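Local coordinates for solute-binding protein (Thermoactinomyces vulgaris, PDB 2ZYO) that binds maltodextrins such as maltotetraose and probably delivers them to a membrane transporter as the solute-binding component of an uptake system, at residues L168-N173 against Q226-D231; Y175-L180 against N213-W218. All blocks are in the same frame, centred on the assembly; numbering follows the deposited sequence.

Contact 1. Residues L168-N173 against Q226-D231; sequences LFEANN and QSLKAD. With GLC (alpha-D-glucopyranose), chain B.
Asn172 and Leu228 meet through a hydrogen bond and through OD1 of Asn172, which lies 3.5 Å from CD1 of Leu228. The amide ND2 of Asn172 donates to the backbone O of Leu228 at 2.9 Å, nearly straight at 170°, with the acceptor close to the amide plane and the donor tilted modestly from the carbonyl plane. Asn172 reaches this carbonyl with CG set between its backbone N and carbonyl carbon (chi1 57°). The side chain of Leu228 fills the other half of the joint: its CD1 lies 3.5 Å from CA of Glu170, and its CD2 packs against the backbone O of Phe169. Beyond it, the carboxylate of Glu170 passes alongside the start of helix 230-238, where OE2 comes within 3.2 Å of CB of Ala230.

Two waters extend the polar network. One molecule donates to OE1 of Glu170 and to OD1 of Asn172 while accepting from NZ of Lys229, so it links a carboxylate and an ammonium whose charged atoms, OE1 and NZ, stay 4.8 Å apart. A second water joins ND2 of Asn172 to the backbone O of Gln226.

Glu170 also serves as second shell to the sugar. Its OE1 accepts from ND2 of Asn173 at 3.1 Å, met from above the carboxylate plane, which probably helps fix the rotation of the amide. That amide presents OD1 to O6 of the chain B glucose at 3.0 Å, the same OD1 caps Tyr175 N, and ND2 also hydrogen-bonds O6 of another glucose unit. A type I beta turn from Glu170 to Asn173 thus leads from strand 165-169 into the N-cap of helix 174-183, and this strand-to-helix junction forms part of the glycan pocket of a solute-binding protein.

Contact 2. Residues Y175-L180 against N213-W218; sequences YYTYFL and NEVQKW. With GLC (alpha-D-glucopyranose), chain C; GLC (alpha-D-glucopyranose), chain B.
Glu214 opens the interface with Leu180: its CB lies 4.0 Å from Leu180 CD2, while the chain bends at chi2 (-82°) and carries the carboxylate away. There OE2 forms a salt bridge with Lys184, and OE1 takes a second one, at 3.3 Å, from NZ of Lys217 one turn on. Val215 follows, pushing CG2 between two residues of the opposing helix, 4.0 Å from CB of Thr177 and as near to CD1 of Leu180. Thr177 and Val215 cross at about a right angle, and the threonine hydroxyl is hydrogen-bonded to NE2 of His367. Trp218 ends the series, its NE1 4.2 Å from Leu180 CD1, which approaches the indole obliquely; that NE1 is hydrogen-bonded to Tyr147. No hydrogen bond crosses between 175-180 and 213-218; their contact is side-chain packing, and the axes of these short segments approach to 9.9 Å, with 118° between them.

The first turn of helix 174-183 faces the sugar instead. With CG swung anti to the backbone N (chi1 176°), Tyr175 lays one ring face against the chain C glucose, whose C4 stands over the ring centre, 4.0 Å from CG of Tyr175, while CB approaches O5 of the chain B glucose. A serine in place of Tyr175 would probably leave the chain C glucose without the ring face it packs on and open a gap beside it. Tyr176 touches C6 of the chain C glucose through CE2.

Helix 147-157 borders the joint through Tyr147, which touches Leu180 and Glu214, and helix 360-371 meets Val215 and Tyr175, while Trp218 packs on Phe169 of strand 165-169.

In the fold
Contacts 1 and 2 lie with their centres about 11 Å apart, on the same side of the chain's centre. Contact 2 is nested within the loop that contact 1 closes: strand 165-169 runs on into helix 174-183, and helix 206-220 precedes helix 230-238. The two meet directly, the backbone O of Ala171 packing between Val215 and Thr177, and Glu170 beside Tyr176. Strand 165-169 belongs to the mixed sheet, pairing in parallel with strand 242-247. Both contacts reach the chain B glucose, so the turn and the helix after it present successive pocket residues, Asn173, Tyr175 and Tyr176, while the later helices pack behind them.

Contact 1. Residues L168-N173 against Q226-D231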
loop_
_atom_site.group_PDB
_atom_site.type_symbol
_atom_site.label_atom_id
_atom_site.label_comp_id
_atom_site.label_asym_id
_atom_site.label_seq_id
_atom_site.Cartn_x
_atom_site.Cartn_y
_atom_site.Cartn_z
ATOM N N LEU A 168 -1.329 -9.276 -18.210
ATOM C CA LEU A 168 -2.082 -8.037 -18.344
ATOM C C LEU A 168 -2.079 -7.310 -17.007
ATOM O O LEU A 168 -2.354 -7.912 -15.973
ATOM C CB LEU A 168 -3.518 -8.346 -18.780
ATOM C CG LEU A 168 -4.548 -7.217 -18.873
ATOM C CD1 LEU A 168 -4.189 -6.211 -19.959
ATOM C CD2 LEU A 168 -5.923 -7.813 -19.134
ATOM N N PHE A 169 -1.761 -6.020 -17.027
ATOM C CA PHE A 169 -1.834 -5.204 -15.815
ATOM C C PHE A 169 -1.970 -3.725 -16.147
ATOM O O PHE A 169 -1.925 -3.342 -17.320
ATOM C CB PHE A 169 -0.653 -5.490 -14.861
ATOM C CG PHE A 169 0.659 -4.862 -15.269
ATOM C CD1 PHE A 169 1.163 -3.766 -14.569
ATOM C CD2 PHE A 169 1.412 -5.388 -16.321
ATOM C CE1 PHE A 169 2.380 -3.188 -14.923
ATOM C CE2 PHE A 169 2.632 -4.814 -16.682
ATOM C CZ PHE A 169 3.116 -3.712 -15.980
ATOM N N GLU A 170 -2.155 -2.906 -15.111
ATOM C CA GLU A 170 -2.287 -1.458 -15.263
ATOM C C GLU A 170 -0.941 -0.802 -15.551
ATOM O O GLU A 170 -0.399 -0.070 -14.712
ATOM C CB GLU A 170 -2.915 -0.843 -14.013
ATOM C CG GLU A 170 -4.416 -0.962 -13.943
ATOM C CD GLU A 170 -5.005 -0.051 -12.888
ATOM O OE1 GLU A 170 -4.894 1.186 -13.036
ATOM O OE2 GLU A 170 -5.575 -0.574 -11.913
ATOM N N ALA A 171 -0.420 -1.059 -16.749
ATOM C CA ALA A 171 0.906 -0.585 -17.150
ATOM C C ALA A 171 0.954 0.916 -17.446
ATOM O O ALA A 171 2.008 1.451 -17.784
ATOM C CB ALA A 171 1.423 -1.388 -18.345
ATOM N N ASN A 172 -0.192 1.583 -17.323
ATOM C CA ASN A 172 -0.267 3.037 -17.466
ATOM C C ASN A 172 -0.459 3.741 -16.119
ATOM O O ASN A 172 -0.829 4.915 -16.061
ATOM C CB ASN A 172 -1.374 3.425 -18.457
ATOM C CG ASN A 172 -2.745 2.889 -18.057
ATOM O OD1 ASN A 172 -2.895 2.194 -17.049
ATOM N ND2 ASN A 172 -3.757 3.216 -18.855
ATOM N N ASN A 173 -0.192 3.003 -15.045
ATOM C CA ASN A 173 -0.372 3.490 -13.681
ATOM C C ASN A 173 0.922 3.282 -12.903
ATOM O O ASN A 173 1.357 2.146 -12.713
ATOM C CB ASN A 173 -1.537 2.742 -13.020
ATOM C CG ASN A 173 -1.919 3.304 -11.653
ATOM O OD1 ASN A 173 -1.095 3.867 -10.932
ATOM N ND2 ASN A 173 -3.184 3.125 -11.284
ATOM N N GLN A 226 -4.091 0.493 -25.039
ATOM C CA GLN A 226 -3.404 1.760 -24.766
ATOM C C GLN A 226 -4.172 2.752 -23.881
ATOM O O GLN A 226 -3.633 3.797 -23.507
ATOM C CB GLN A 226 -2.939 2.409 -26.077
ATOM C CG GLN A 226 -1.846 1.602 -26.782
ATOM C CD GLN A 226 -1.581 2.052 -28.209
ATOM O OE1 GLN A 226 -1.656 3.238 -28.530
ATOM N NE2 GLN A 226 -1.254 1.097 -29.074
ATOM N N SER A 227 -5.412 2.411 -23.532
ATOM C CA SER A 227 -6.216 3.230 -22.622
ATOM C C SER A 227 -6.881 2.383 -21.531
ATOM O O SER A 227 -8.002 2.669 -21.097
ATOM C CB SER A 227 -7.257 4.035 -23.408
ATOM O OG SER A 227 -6.633 4.842 -24.392
ATOM N N LEU A 228 -6.169 1.353 -21.079
ATOM C CA LEU A 228 -6.704 0.399 -20.105
ATOM C C LEU A 228 -6.932 1.014 -18.723
ATOM O O LEU A 228 -6.301 2.008 -18.358
ATOM C CB LEU A 228 -5.805 -0.847 -20.012
ATOM C CG LEU A 228 -4.385 -0.729 -19.444
ATOM C CD1 LEU A 228 -4.394 -0.799 -17.925
ATOM C CD2 LEU A 228 -3.483 -1.818 -20.004
ATOM N N LYS A 229 -7.848 0.408 -17.972
ATOM C CA LYS A 229 -8.130 0.792 -16.592
ATOM C C LYS A 229 -8.179 -0.457 -15.714
ATOM O O LYS A 229 -8.038 -1.574 -16.214
ATOM C CB LYS A 229 -9.455 1.560 -16.510
ATOM C CG LYS A 229 -9.352 3.051 -16.837
ATOM C CD LYS A 229 -9.330 3.928 -15.577
ATOM C CE LYS A 229 -7.961 3.967 -14.892
ATOM N NZ LYS A 229 -6.919 4.665 -15.703
ATOM N N ALA A 230 -8.377 -0.264 -14.410
ATOM C CA ALA A 230 -8.474 -1.373 -13.456
ATOM C C ALA A 230 -9.502 -2.421 -13.883
ATOM O O ALA A 230 -9.252 -3.625 -13.777
ATOM C CB ALA A 230 -8.796 -0.855 -12.063
ATOM N N ASP A 231 -10.648 -1.959 -14.377
ATOM C CA ASP A 231 -11.729 -2.860 -14.766
ATOM C C ASP A 231 -11.403 -3.709 -15.993
ATOM O O ASP A 231 -11.907 -4.825 -16.127
ATOM C CB ASP A 231 -13.030 -2.094 -14.994
ATOM C CG ASP A 231 -14.229 -3.011 -15.057
ATOM O OD1 ASP A 231 -14.664 -3.496 -13.989
ATOM O OD2 ASP A 231 -14.726 -3.259 -16.174
HETATM C C1 GLC B . -2.261 4.505 -5.438
HETATM C C2 GLC B . -2.334 5.695 -4.478
HETATM C C3 GLC B . -3.268 6.763 -5.043
HETATM C C4 GLC B . -2.818 7.169 -6.449
HETATM C C5 GLC B . -2.709 5.927 -7.341
HETATM C C6 GLC B . -2.140 6.240 -8.710
HETATM O O2 GLC B . -2.814 5.262 -3.216
HETATM O O3 GLC B . -3.273 7.897 -4.191
HETATM O O4 GLC B . -3.754 8.079 -7.008
HETATM O O5 GLC B . -1.845 4.941 -6.732
HETATM O O6 GLC B . -3.039 5.854 -9.738
HETATM O O HOH W 1 -4.711 2.950 -15.112
HETATM O O HOH W 2 -3.570 5.321 -20.897
#

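Contact 2. Residues Y175-L180 against N213-W218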
loop_
_atom_site.group_PDB
_atom_site.type_symbol
_atom_site.label_atom_id
_atom_site.label_comp_id
_atom_site.label_asym_id
_atom_site.label_seq_id
_atom_site.Cartn_x
_atom_site.Cartn_y
_atom_site.Cartn_z
ATOM N N TYR A 175 1.696 3.441 -9.829
ATOM C CA TYR A 175 1.608 2.575 -8.657
ATOM C C TYR A 175 2.016 1.138 -9.012
ATOM O O TYR A 175 2.713 0.468 -8.243
ATOM C CB TYR A 175 0.204 2.598 -8.028
ATOM C CG TYR A 175 0.105 1.623 -6.878
ATOM C CD1 TYR A 175 0.561 1.971 -5.607
ATOM C CD2 TYR A 175 -0.391 0.333 -7.073
ATOM C CE1 TYR A 175 0.504 1.067 -4.552
ATOM C CE2 TYR A 175 -0.451 -0.580 -6.026
ATOM C CZ TYR A 175 0.001 -0.205 -4.770
ATOM O OH TYR A 175 -0.053 -1.108 -3.736
ATOM N N TYR A 176 1.581 0.683 -10.185
ATOM C CA TYR A 176 1.815 -0.687 -10.627
ATOM C C TYR A 176 3.172 -0.863 -11.299
ATOM O O TYR A 176 3.822 -1.898 -11.135
ATOM C CB TYR A 176 0.685 -1.146 -11.557
ATOM C CG TYR A 176 -0.646 -1.273 -10.848
ATOM C CD1 TYR A 176 -1.046 -2.487 -10.292
ATOM C CD2 TYR A 176 -1.498 -0.173 -10.714
ATOM C CE1 TYR A 176 -2.262 -2.609 -9.627
ATOM C CE2 TYR A 176 -2.718 -0.286 -10.046
ATOM C CZ TYR A 176 -3.093 -1.508 -9.510
ATOM O OH TYR A 176 -4.296 -1.635 -8.852
ATOM N N THR A 177 3.601 0.158 -12.036
ATOM C CA THR A 177 4.839 0.082 -12.809
ATOM C C THR A 177 6.069 0.481 -12.005
ATOM O O THR A 177 7.187 0.426 -12.519
ATOM C CB THR A 177 4.776 0.974 -14.058
ATOM O OG1 THR A 177 4.624 2.338 -13.654
ATOM C CG2 THR A 177 3.615 0.573 -14.945
ATOM N N TYR A 178 5.874 0.873 -10.747
ATOM C CA TYR A 178 6.995 1.302 -9.910
ATOM C C TYR A 178 8.183 0.340 -9.951
ATOM O O TYR A 178 9.332 0.783 -10.039
ATOM C CB TYR A 178 6.565 1.541 -8.461
ATOM C CG TYR A 178 7.719 1.953 -7.573
ATOM C CD1 TYR A 178 8.335 3.193 -7.732
ATOM C CD2 TYR A 178 8.207 1.095 -6.589
ATOM C CE1 TYR A 178 9.399 3.576 -6.927
ATOM C CE2 TYR A 178 9.274 1.469 -5.780
ATOM C CZ TYR A 178 9.863 2.710 -5.956
ATOM O OH TYR A 178 10.920 3.097 -5.158
ATOM N N PHE A 179 7.911 -0.966 -9.906
ATOM C CA PHE A 179 8.989 -1.961 -9.888
ATOM C C PHE A 179 9.922 -1.837 -11.091
ATOM O O PHE A 179 11.116 -2.104 -10.978
ATOM C CB PHE A 179 8.453 -3.394 -9.715
ATOM C CG PHE A 179 7.925 -4.023 -10.980
ATOM C CD1 PHE A 179 8.721 -4.891 -11.724
ATOM C CD2 PHE A 179 6.625 -3.771 -11.413
ATOM C CE1 PHE A 179 8.238 -5.488 -12.890
ATOM C CE2 PHE A 179 6.130 -4.360 -12.580
ATOM C CZ PHE A 179 6.939 -5.223 -13.319
ATOM N N LEU A 180 9.373 -1.411 -12.229
ATOM C CA LEU A 180 10.172 -1.197 -13.438
ATOM C C LEU A 180 11.124 -0.014 -13.283
ATOM O O LEU A 180 12.251 -0.054 -13.777
ATOM C CB LEU A 180 9.274 -1.002 -14.664
ATOM C CG LEU A 180 8.384 -2.183 -15.071
ATOM C CD1 LEU A 180 7.354 -1.765 -16.113
ATOM C CD2 LEU A 180 9.217 -3.352 -15.582
ATOM N N ASN A 213 11.044 3.294 -20.542
ATOM C CA ASN A 213 11.306 2.494 -21.739
ATOM C C ASN A 213 10.717 1.090 -21.616
ATOM O O ASN A 213 10.248 0.516 -22.604
ATOM C CB ASN A 213 12.806 2.403 -22.025
ATOM C CG ASN A 213 13.378 3.686 -22.600
ATOM O OD1 ASN A 213 12.648 4.612 -22.944
ATOM N ND2 ASN A 213 14.697 3.744 -22.704
ATOM N N GLU A 214 10.747 0.542 -20.402
ATOM C CA GLU A 214 10.131 -0.756 -20.134
ATOM C C GLU A 214 8.610 -0.652 -20.222
ATOM O O GLU A 214 7.960 -1.510 -20.816
ATOM C CB GLU A 214 10.549 -1.300 -18.763
ATOM C CG GLU A 214 12.034 -1.632 -18.635
ATOM C CD GLU A 214 12.415 -2.998 -19.200
ATOM O OE1 GLU A 214 11.728 -3.501 -20.117
ATOM O OE2 GLU A 214 13.420 -3.571 -18.724
ATOM N N VAL A 215 8.055 0.407 -19.632
ATOM C CA VAL A 215 6.620 0.698 -19.716
ATOM C C VAL A 215 6.162 0.742 -21.177
ATOM O O VAL A 215 5.171 0.105 -21.548
ATOM C CB VAL A 215 6.269 2.033 -19.001
ATOM C CG1 VAL A 215 4.826 2.452 -19.280
ATOM C CG2 VAL A 215 6.519 1.918 -17.500
ATOM N N GLN A 216 6.904 1.483 -21.998
ATOM C CA GLN A 216 6.628 1.613 -23.426
ATOM C C GLN A 216 6.549 0.257 -24.128
ATOM O O GLN A 216 5.666 0.034 -24.957
ATOM C CB GLN A 216 7.690 2.492 -24.087
ATOM C CG GLN A 216 7.385 2.876 -25.528
ATOM C CD GLN A 216 8.445 3.779 -26.123
ATOM O OE1 GLN A 216 9.644 3.528 -25.983
ATOM N NE2 GLN A 216 8.008 4.838 -26.796
ATOM N N LYS A 217 7.467 -0.645 -23.780
ATOM C CA LYS A 217 7.519 -1.983 -24.378
ATOM C C LYS A 217 6.242 -2.793 -24.157
ATOM O O LYS A 217 5.871 -3.618 -24.995
ATOM C CB LYS A 217 8.736 -2.752 -23.864
ATOM C CG LYS A 217 10.051 -2.322 -24.501
ATOM C CD LYS A 217 11.254 -2.882 -23.752
ATOM C CE LYS A 217 11.360 -4.395 -23.880
ATOM N NZ LYS A 217 12.426 -4.933 -22.991
ATOM N N TRP A 218 5.565 -2.552 -23.037
ATOM C CA TRP A 218 4.307 -3.236 -22.744
ATOM C C TRP A 218 3.203 -2.879 -23.738
ATOM O O TRP A 218 2.280 -3.660 -23.957
ATOM C CB TRP A 218 3.863 -2.973 -21.303
ATOM C CG TRP A 218 4.584 -3.852 -20.337
ATOM C CD1 TRP A 218 5.705 -3.543 -19.624
ATOM C CD2 TRP A 218 4.252 -5.206 -20.000
ATOM N NE1 TRP A 218 6.088 -4.616 -18.853
ATOM C CE2 TRP A 218 5.214 -5.649 -19.065
ATOM C CE3 TRP A 218 3.231 -6.082 -20.391
ATOM C CZ2 TRP A 218 5.187 -6.936 -18.515
ATOM C CZ3 TRP A 218 3.206 -7.364 -19.843
ATOM C CH2 TRP A 218 4.179 -7.776 -18.915
HETATM C C1 GLC C . -4.792 -0.137 -4.867
HETATM C C2 GLC C . -4.133 0.571 -3.656
HETATM C C3 GLC C . -3.972 2.093 -3.860
HETATM C C4 GLC C . -3.436 2.420 -5.254
HETATM C C5 GLC C . -4.275 1.707 -6.311
HETATM C C6 GLC C . -3.803 1.977 -7.732
HETATM O O1 GLC C . -6.154 0.108 -4.926
HETATM O O2 GLC C . -4.890 0.326 -2.472
HETATM O O3 GLC C . -3.072 2.608 -2.888
HETATM O O4 GLC C . -3.494 3.843 -5.467
HETATM O O5 GLC C . -4.199 0.284 -6.104
HETATM O O6 GLC C . -4.598 2.970 -8.364
HETATM C C1 GLC B . -2.261 4.505 -5.438
HETATM C C2 GLC B . -2.334 5.695 -4.478
HETATM C C3 GLC B . -3.268 6.763 -5.043
HETATM C C4 GLC B . -2.818 7.169 -6.449
HETATM C C5 GLC B . -2.709 5.927 -7.341
HETATM C C6 GLC B . -2.140 6.240 -8.710
HETATM O O2 GLC B . -2.814 5.262 -3.216
HETATM O O3 GLC B . -3.273 7.897 -4.191
HETATM O O4 GLC B . -3.754 8.079 -7.008
HETATM O O5 GLC B . -1.845 4.941 -6.732
HETATM O O6 GLC B . -3.039 5.854 -9.738
#